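Local coordinates for protein disulfide oxidoreductase (Xylella fastidiosa, PDB 2REM) that probably acts in the periplasm as a thioredoxin-fold thiol-disulfide oxidoreductase of the DsbA subfamily, using a redox-active cysteine pair, at residues 33-38 with 96-101; 25-30 with 160-165; 92-97 with 116-121. All coordinates share one frame; numbering follows the deposited sequence.

Interaction 1. Residues 33-38 with 96-101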
# COMPACT_ATOMS: atom_id res chain seq x y z
N PHE A 33 2.65 -2.02 -0.58
CA PHE A 33 3.74 -1.36 -1.27
C PHE A 33 4.82 -1.06 -0.22
O PHE A 33 4.57 -1.07 1.00
CB PHE A 33 3.26 -0.01 -1.84
CG PHE A 33 3.17 1.07 -0.79
CD1 PHE A 33 4.22 1.98 -0.61
CD2 PHE A 33 2.08 1.12 0.07
CE1 PHE A 33 4.17 2.91 0.41
CE2 PHE A 33 2.03 2.07 1.07
CZ PHE A 33 3.06 2.95 1.24
N GLY A 34 6.02 -0.80 -0.70
CA GLY A 34 7.05 -0.17 0.12
C GLY A 34 7.63 1.00 -0.65
O GLY A 34 7.85 0.93 -1.86
N TYR A 35 7.90 2.10 0.06
CA TYR A 35 8.63 3.23 -0.51
C TYR A 35 10.01 2.85 -1.04
O TYR A 35 10.50 3.43 -2.01
CB TYR A 35 8.75 4.34 0.55
CG TYR A 35 7.51 5.20 0.70
CD1 TYR A 35 6.88 5.77 -0.41
CD2 TYR A 35 6.98 5.47 1.96
CE1 TYR A 35 5.77 6.56 -0.28
CE2 TYR A 35 5.86 6.29 2.11
CZ TYR A 35 5.27 6.82 0.97
OH TYR A 35 4.18 7.61 1.08
N THR A 36 10.61 1.83 -0.42
CA THR A 36 11.95 1.38 -0.81
C THR A 36 11.94 0.54 -2.08
O THR A 36 13.00 0.23 -2.62
CB THR A 36 12.66 0.55 0.30
OG1 THR A 36 11.90 -0.61 0.62
CG2 THR A 36 12.89 1.38 1.55
N CYS A 37 10.75 0.16 -2.52
CA CYS A 37 10.59 -0.73 -3.65
C CYS A 37 10.54 0.05 -4.96
O CYS A 37 9.64 0.85 -5.18
CB CYS A 37 9.32 -1.54 -3.49
SG CYS A 37 9.05 -2.61 -4.86
N PRO A 38 11.53 -0.17 -5.84
CA PRO A 38 11.48 0.59 -7.10
C PRO A 38 10.30 0.18 -7.99
O PRO A 38 9.81 1.01 -8.74
CB PRO A 38 12.82 0.28 -7.76
CG PRO A 38 13.28 -0.98 -7.13
CD PRO A 38 12.72 -1.03 -5.75
N GLU A 96 10.19 9.48 -5.27
CA GLU A 96 11.17 10.22 -6.00
C GLU A 96 12.41 10.56 -5.14
O GLU A 96 13.53 10.37 -5.59
CB GLU A 96 10.51 11.45 -6.61
CG GLU A 96 11.41 12.59 -6.91
CD GLU A 96 10.65 13.70 -7.61
OE1 GLU A 96 9.61 14.13 -7.06
OE2 GLU A 96 11.10 14.09 -8.72
N ALA A 97 12.20 10.97 -3.89
CA ALA A 97 13.29 11.26 -2.95
C ALA A 97 14.21 10.05 -2.81
O ALA A 97 15.42 10.20 -2.76
CB ALA A 97 12.72 11.61 -1.60
N ILE A 98 13.63 8.86 -2.73
CA ILE A 98 14.40 7.64 -2.51
C ILE A 98 15.06 7.18 -3.81
O ILE A 98 16.27 6.91 -3.86
CB ILE A 98 13.49 6.51 -1.95
CG1 ILE A 98 12.96 6.91 -0.57
CG2 ILE A 98 14.25 5.17 -1.92
CD1 ILE A 98 11.79 6.10 -0.12
N HIS A 99 14.26 7.11 -4.87
CA HIS A 99 14.67 6.38 -6.04
C HIS A 99 15.26 7.25 -7.13
O HIS A 99 15.96 6.74 -7.99
CB HIS A 99 13.51 5.54 -6.58
CG HIS A 99 13.05 4.49 -5.61
ND1 HIS A 99 13.72 3.31 -5.42
CD2 HIS A 99 12.01 4.48 -4.75
CE1 HIS A 99 13.10 2.59 -4.50
NE2 HIS A 99 12.06 3.29 -4.07
N GLU A 100 14.99 8.55 -7.08
CA GLU A 100 15.46 9.44 -8.16
C GLU A 100 16.45 10.48 -7.62
O GLU A 100 17.57 10.54 -8.10
CB GLU A 100 14.30 10.08 -8.94
CG GLU A 100 13.08 9.15 -9.10
CD GLU A 100 12.54 9.00 -10.51
OE1 GLU A 100 12.42 7.83 -10.97
OE2 GLU A 100 12.21 10.03 -11.15
N LYS A 101 16.04 11.25 -6.62
CA LYS A 101 16.85 12.34 -6.05
C LYS A 101 17.95 11.81 -5.14
O LYS A 101 19.00 12.46 -5.00
CB LYS A 101 15.99 13.27 -5.18
CG LYS A 101 14.78 13.86 -5.86
CD LYS A 101 14.07 14.84 -4.92
CE LYS A 101 12.99 15.61 -5.67
NZ LYS A 101 13.58 16.26 -6.88
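The imidazole of H99 has a neighbour on each face. CA of P38 lies over one of them, 4.0 Å from the ring centroid and displaced toward the rim in a CH-pi contact. The opposite face is covered by CG2 of I98, its own neighbour in helix 87-101, which sits over the middle of the ring. Backbone oxygens of the loop meet the edge instead. NE2 of H99 donates to O of Y35 over 2.6 Å with an N-H...O angle of 147°, the oxygen close to the imidazole plane. On the same rim CE1 comes within 3.0 Å of O of T36. With CG beside the backbone N (chi1 -63°), the ring extends from the helix with its edge toward the turn made by G34 to C37, a type I beta turn closed by C37 N bonding to G34 O. The side chains of P38 and H99 cross at about a right angle, and CD of P38 stands 3.8 Å from CE1 of H99.

Beside the histidine, I98 reaches the loop with the end of its longer branch. Its CD1 lies 3.6 Å from CB of Y35 and 3.5 Å from O of Y35, so one residue receives both the polar and the apolar contact. The tyrosine ring leads away from this point; CE1 of F33 covers the centre of one of its faces, and F95 meets it edge-to-face. C37 N-caps helix 38-52 with its side chain and begins a CxxC sequence with C40, the two thiols being unlinked here. The arrangement is consistent with the thioredoxin-type redox site, beside which DsbA proteins carry a helical domain.

Interaction 2. Residues 25-30 with 160-165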
# COMPACT_ATOMS: atom_id res chain seq x y z
N GLY A 25 -20.31 -2.95 2.36
CA GLY A 25 -20.75 -2.74 0.97
C GLY A 25 -19.67 -2.55 -0.10
O GLY A 25 -19.94 -2.69 -1.30
N LYS A 26 -18.44 -2.29 0.33
CA LYS A 26 -17.34 -1.95 -0.59
C LYS A 26 -16.56 -3.17 -1.11
O LYS A 26 -16.56 -4.24 -0.49
CB LYS A 26 -16.34 -0.99 0.08
CG LYS A 26 -16.94 0.31 0.58
CD LYS A 26 -17.20 1.31 -0.53
CE LYS A 26 -18.09 2.43 -0.02
NZ LYS A 26 -17.93 3.68 -0.85
N ILE A 27 -15.89 -2.97 -2.24
CA ILE A 27 -14.88 -3.89 -2.71
C ILE A 27 -13.54 -3.27 -2.36
O ILE A 27 -13.18 -2.20 -2.87
CB ILE A 27 -14.97 -4.15 -4.23
CG1 ILE A 27 -16.37 -4.66 -4.61
CG2 ILE A 27 -13.84 -5.12 -4.63
CD1 ILE A 27 -16.71 -4.53 -6.08
N GLU A 28 -12.82 -3.93 -1.47
CA GLU A 28 -11.56 -3.40 -1.02
C GLU A 28 -10.48 -3.86 -1.97
O GLU A 28 -10.39 -5.04 -2.31
CB GLU A 28 -11.25 -3.87 0.39
CG GLU A 28 -9.92 -3.37 0.90
CD GLU A 28 -9.60 -3.96 2.23
OE1 GLU A 28 -9.03 -5.08 2.25
OE2 GLU A 28 -9.93 -3.32 3.25
N VAL A 29 -9.70 -2.90 -2.44
CA VAL A 29 -8.52 -3.19 -3.20
C VAL A 29 -7.36 -2.58 -2.45
O VAL A 29 -7.26 -1.36 -2.35
CB VAL A 29 -8.60 -2.60 -4.62
CG1 VAL A 29 -7.34 -2.94 -5.40
CG2 VAL A 29 -9.84 -3.19 -5.35
N VAL A 30 -6.52 -3.44 -1.92
CA VAL A 30 -5.31 -3.02 -1.23
C VAL A 30 -4.11 -3.18 -2.15
O VAL A 30 -3.99 -4.18 -2.87
CB VAL A 30 -5.11 -3.80 0.11
CG1 VAL A 30 -3.65 -3.64 0.64
CG2 VAL A 30 -6.13 -3.35 1.13
N VAL A 160 -4.38 -6.88 -3.44
CA VAL A 160 -5.24 -7.82 -2.75
C VAL A 160 -6.68 -7.31 -2.81
O VAL A 160 -6.97 -6.18 -2.39
CB VAL A 160 -4.84 -8.01 -1.27
CG1 VAL A 160 -5.67 -9.15 -0.62
CG2 VAL A 160 -3.34 -8.26 -1.10
N VAL A 161 -7.57 -8.15 -3.32
CA VAL A 161 -8.99 -7.81 -3.42
C VAL A 161 -9.76 -8.47 -2.30
O VAL A 161 -9.73 -9.70 -2.15
CB VAL A 161 -9.60 -8.18 -4.79
CG1 VAL A 161 -11.05 -7.72 -4.88
CG2 VAL A 161 -8.78 -7.53 -5.93
N ASN A 162 -10.43 -7.64 -1.50
CA ASN A 162 -11.28 -8.10 -0.40
C ASN A 162 -10.58 -9.01 0.60
O ASN A 162 -11.23 -9.81 1.28
CB ASN A 162 -12.56 -8.76 -0.95
CG ASN A 162 -13.60 -7.74 -1.36
OD1 ASN A 162 -13.44 -6.54 -1.11
ND2 ASN A 162 -14.67 -8.20 -2.00
N GLY A 163 -9.26 -8.88 0.67
CA GLY A 163 -8.44 -9.71 1.57
C GLY A 163 -8.43 -11.17 1.16
O GLY A 163 -7.94 -12.03 1.89
N ARG A 164 -8.98 -11.45 -0.01
CA ARG A 164 -9.24 -12.82 -0.40
C ARG A 164 -8.45 -13.22 -1.64
O ARG A 164 -8.07 -14.37 -1.78
CB ARG A 164 -10.73 -13.01 -0.66
CG ARG A 164 -11.15 -14.40 -0.92
CD ARG A 164 -12.66 -14.47 -0.79
NE ARG A 164 -13.14 -15.80 -1.11
CZ ARG A 164 -14.41 -16.07 -1.40
NH1 ARG A 164 -15.30 -15.08 -1.41
NH2 ARG A 164 -14.77 -17.31 -1.67
N TYR A 165 -8.24 -12.29 -2.56
CA TYR A 165 -7.57 -12.63 -3.80
C TYR A 165 -6.35 -11.78 -3.97
O TYR A 165 -6.44 -10.55 -4.00
CB TYR A 165 -8.50 -12.47 -4.99
CG TYR A 165 -9.75 -13.27 -4.82
CD1 TYR A 165 -10.96 -12.64 -4.52
CD2 TYR A 165 -9.72 -14.65 -4.92
CE1 TYR A 165 -12.11 -13.39 -4.34
CE2 TYR A 165 -10.86 -15.40 -4.74
CZ TYR A 165 -12.05 -14.75 -4.46
OH TYR A 165 -13.18 -15.48 -4.28
O HOH W 1 -17.17 -6.71 -1.69
O HOH W 2 -7.74 -6.55 0.43
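Antiparallel pairing within the thioredoxin-fold sheet joins V29 and V30 of strand 27-33 to V161 and V160 of strand 158-161. V30 and V160 form a hydrogen-bonded pair, V30 N to V160 O and V160 N to V30 O both measuring 2.8 Å. V29 and V161 follow as a non-hydrogen-bonded pair, where CA of V161 approaches O of E28 at 3.3 Å in a CA-H...O contact.

At the next step N162 continues the ladder with a substitute acceptor. Its backbone N donates to O of E28 at 2.7 Å, while E28 N is received by the side-chain oxygen OD1 of N162, also at 2.7 Å and with an N-H...O angle of 156°. The amide swings back to the strand because CG lies beside the backbone N (chi1 -81°). CG2 of I27 packs 3.8 Å from CG1 of V161, the two side chains running abreast. ND2 of N162 is taken by E186 and by a water that also donates to O of K26. A second water joins OE1 of E28, O of V160 and N of G163. The buried E28 carboxylate is held further by the backbone N of F20 and A21 and by a salt bridge to R59, which probably favours its charged form.

V29 and V161 face the side of the sheet where V183 of helix 172-190 packs; V30 and V160 point to the other side, against Y147 of helix 135-151. N162 and G163, both with positive phi, make a type I' turn closed by R164 N to V161 O at 2.9 Å. R164 and Y165 together oppose V161, a classic beta bulge next to the turn of the hairpin formed by the strands 158-161 and 165-167 of this thioredoxin fold.

Interaction 3. Residues 92-97 with 116-121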
# COMPACT_ATOMS: atom_id res chain seq x y z
N THR A 92 4.28 10.33 -4.03
CA THR A 92 5.14 10.37 -5.23
C THR A 92 6.48 10.99 -4.88
O THR A 92 7.53 10.46 -5.25
CB THR A 92 4.48 11.18 -6.34
OG1 THR A 92 3.24 10.53 -6.69
CG2 THR A 92 5.40 11.28 -7.57
N ALA A 93 6.44 12.10 -4.15
CA ALA A 93 7.67 12.77 -3.74
C ALA A 93 8.58 11.86 -2.89
O ALA A 93 9.82 11.89 -3.02
CB ALA A 93 7.34 14.05 -2.99
N MET A 94 7.97 11.06 -2.02
CA MET A 94 8.78 10.14 -1.22
C MET A 94 9.46 9.11 -2.14
O MET A 94 10.64 8.86 -2.01
CB MET A 94 7.98 9.46 -0.10
CG MET A 94 8.82 8.43 0.66
SD MET A 94 10.27 9.14 1.48
CE MET A 94 9.48 9.72 2.94
N PHE A 95 8.71 8.49 -3.05
CA PHE A 95 9.32 7.58 -4.02
C PHE A 95 10.46 8.25 -4.79
O PHE A 95 11.56 7.69 -4.97
CB PHE A 95 8.26 7.10 -5.03
CG PHE A 95 7.35 6.03 -4.53
CD1 PHE A 95 7.85 4.80 -4.08
CD2 PHE A 95 5.97 6.20 -4.60
CE1 PHE A 95 6.99 3.80 -3.68
CE2 PHE A 95 5.10 5.21 -4.17
CZ PHE A 95 5.61 4.00 -3.70
N GLU A 96 10.19 9.48 -5.27
CA GLU A 96 11.17 10.22 -6.00
C GLU A 96 12.41 10.56 -5.14
O GLU A 96 13.53 10.37 -5.59
CB GLU A 96 10.51 11.45 -6.61
CG GLU A 96 11.41 12.59 -6.91
CD GLU A 96 10.65 13.70 -7.61
OE1 GLU A 96 9.61 14.13 -7.06
OE2 GLU A 96 11.10 14.09 -8.72
N ALA A 97 12.20 10.97 -3.89
CA ALA A 97 13.29 11.26 -2.95
C ALA A 97 14.21 10.05 -2.81
O ALA A 97 15.42 10.20 -2.76
CB ALA A 97 12.72 11.61 -1.60
N VAL A 116 12.67 15.82 8.38
CA VAL A 116 13.09 16.89 7.47
C VAL A 116 12.25 16.79 6.21
O VAL A 116 11.75 17.79 5.75
CB VAL A 116 14.62 16.85 7.15
CG1 VAL A 116 14.98 17.79 6.02
CG2 VAL A 116 15.41 17.22 8.40
N PHE A 117 12.07 15.58 5.70
CA PHE A 117 11.26 15.36 4.52
C PHE A 117 9.84 15.92 4.71
O PHE A 117 9.35 16.73 3.90
CB PHE A 117 11.22 13.88 4.14
CG PHE A 117 10.34 13.59 2.98
CD1 PHE A 117 10.81 13.77 1.67
CD2 PHE A 117 9.01 13.24 3.17
CE1 PHE A 117 9.99 13.55 0.58
CE2 PHE A 117 8.16 13.02 2.06
CZ PHE A 117 8.67 13.16 0.77
N TYR A 118 9.18 15.48 5.79
CA TYR A 118 7.81 15.86 6.03
C TYR A 118 7.67 17.32 6.45
O TYR A 118 6.61 17.93 6.26
CB TYR A 118 7.15 14.88 7.02
CG TYR A 118 6.97 13.55 6.34
CD1 TYR A 118 6.01 13.40 5.33
CD2 TYR A 118 7.75 12.45 6.68
CE1 TYR A 118 5.83 12.18 4.66
CE2 TYR A 118 7.58 11.19 6.03
CZ TYR A 118 6.62 11.09 5.02
OH TYR A 118 6.43 9.88 4.40
N ALA A 119 8.76 17.91 6.97
CA ALA A 119 8.79 19.35 7.23
C ALA A 119 8.43 20.13 5.96
O ALA A 119 7.88 21.22 6.03
CB ALA A 119 10.15 19.78 7.75
N GLY A 120 8.73 19.55 4.80
CA GLY A 120 8.43 20.18 3.54
C GLY A 120 6.93 20.21 3.28
O GLY A 120 6.46 21.02 2.48
N TYR A 121 6.20 19.34 3.97
CA TYR A 121 4.73 19.27 3.84
C TYR A 121 4.00 19.91 5.03
O TYR A 121 2.82 19.64 5.27
CB TYR A 121 4.28 17.82 3.59
CG TYR A 121 4.86 17.35 2.30
CD1 TYR A 121 4.23 17.65 1.09
CD2 TYR A 121 6.11 16.72 2.27
CE1 TYR A 121 4.80 17.26 -0.13
CE2 TYR A 121 6.68 16.34 1.07
CZ TYR A 121 6.02 16.61 -0.11
OH TYR A 121 6.60 16.27 -1.29
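M94 lays its thioether across one face of the F117 ring, the two side chains meeting at a slant. SD stands 4.3 Å from the ring centroid and only 7° off the normal, a Met-aromatic contact, while the CE methyl sits nearer the rim, 3.6 Å from CD2 of F117. Bends at chi2 and chi3 fold the chain so that sulfur and methyl both lie over the ring. CE also reaches OH of Y118 at 3.4 Å, the two side chains crossing at about a right angle. Helices 87-101 and 111-119 are joined in this way inside the helical domain that the DsbA family inserts into the thioredoxin fold, here between strands 58-64 and 158-161. F117, with CG opposite the backbone N (chi1 176°), extends straight to the neighbouring helix. The rim of its ring meets the backbone there, CZ coming 3.6 Å from N of M94, with C of A93 at the ring edge, and CB of A97 touches CE1 at 4.0 Å. Y118 turns one face to CD2 of F117, which lies over its centre, and its side chain packs on A77 and A81 of helix 71-83.

How the interactions relate
From the N terminus, strand 27-33 supplies the first segment of interaction 2 and then runs directly into the 33-38 loop of interaction 1. Interaction 1 closes a loop at helix 87-101, after the chain has passed through helix 38-52, strand 58-64 and helix 71-83. Interaction 3 starts on the same helix, sharing E96 and A97, and closes a shorter loop at 116-121; the two spans overlap, and Y35 packs against M94 and F95 where they meet. Interaction 2 closes last, at 160-165, with both others nested inside its loop. It pairs strands 27-33 and 158-161 of the sheet, about 25 Å, centre to centre, from interaction 1, which joins the redox-site loop to the helical domain.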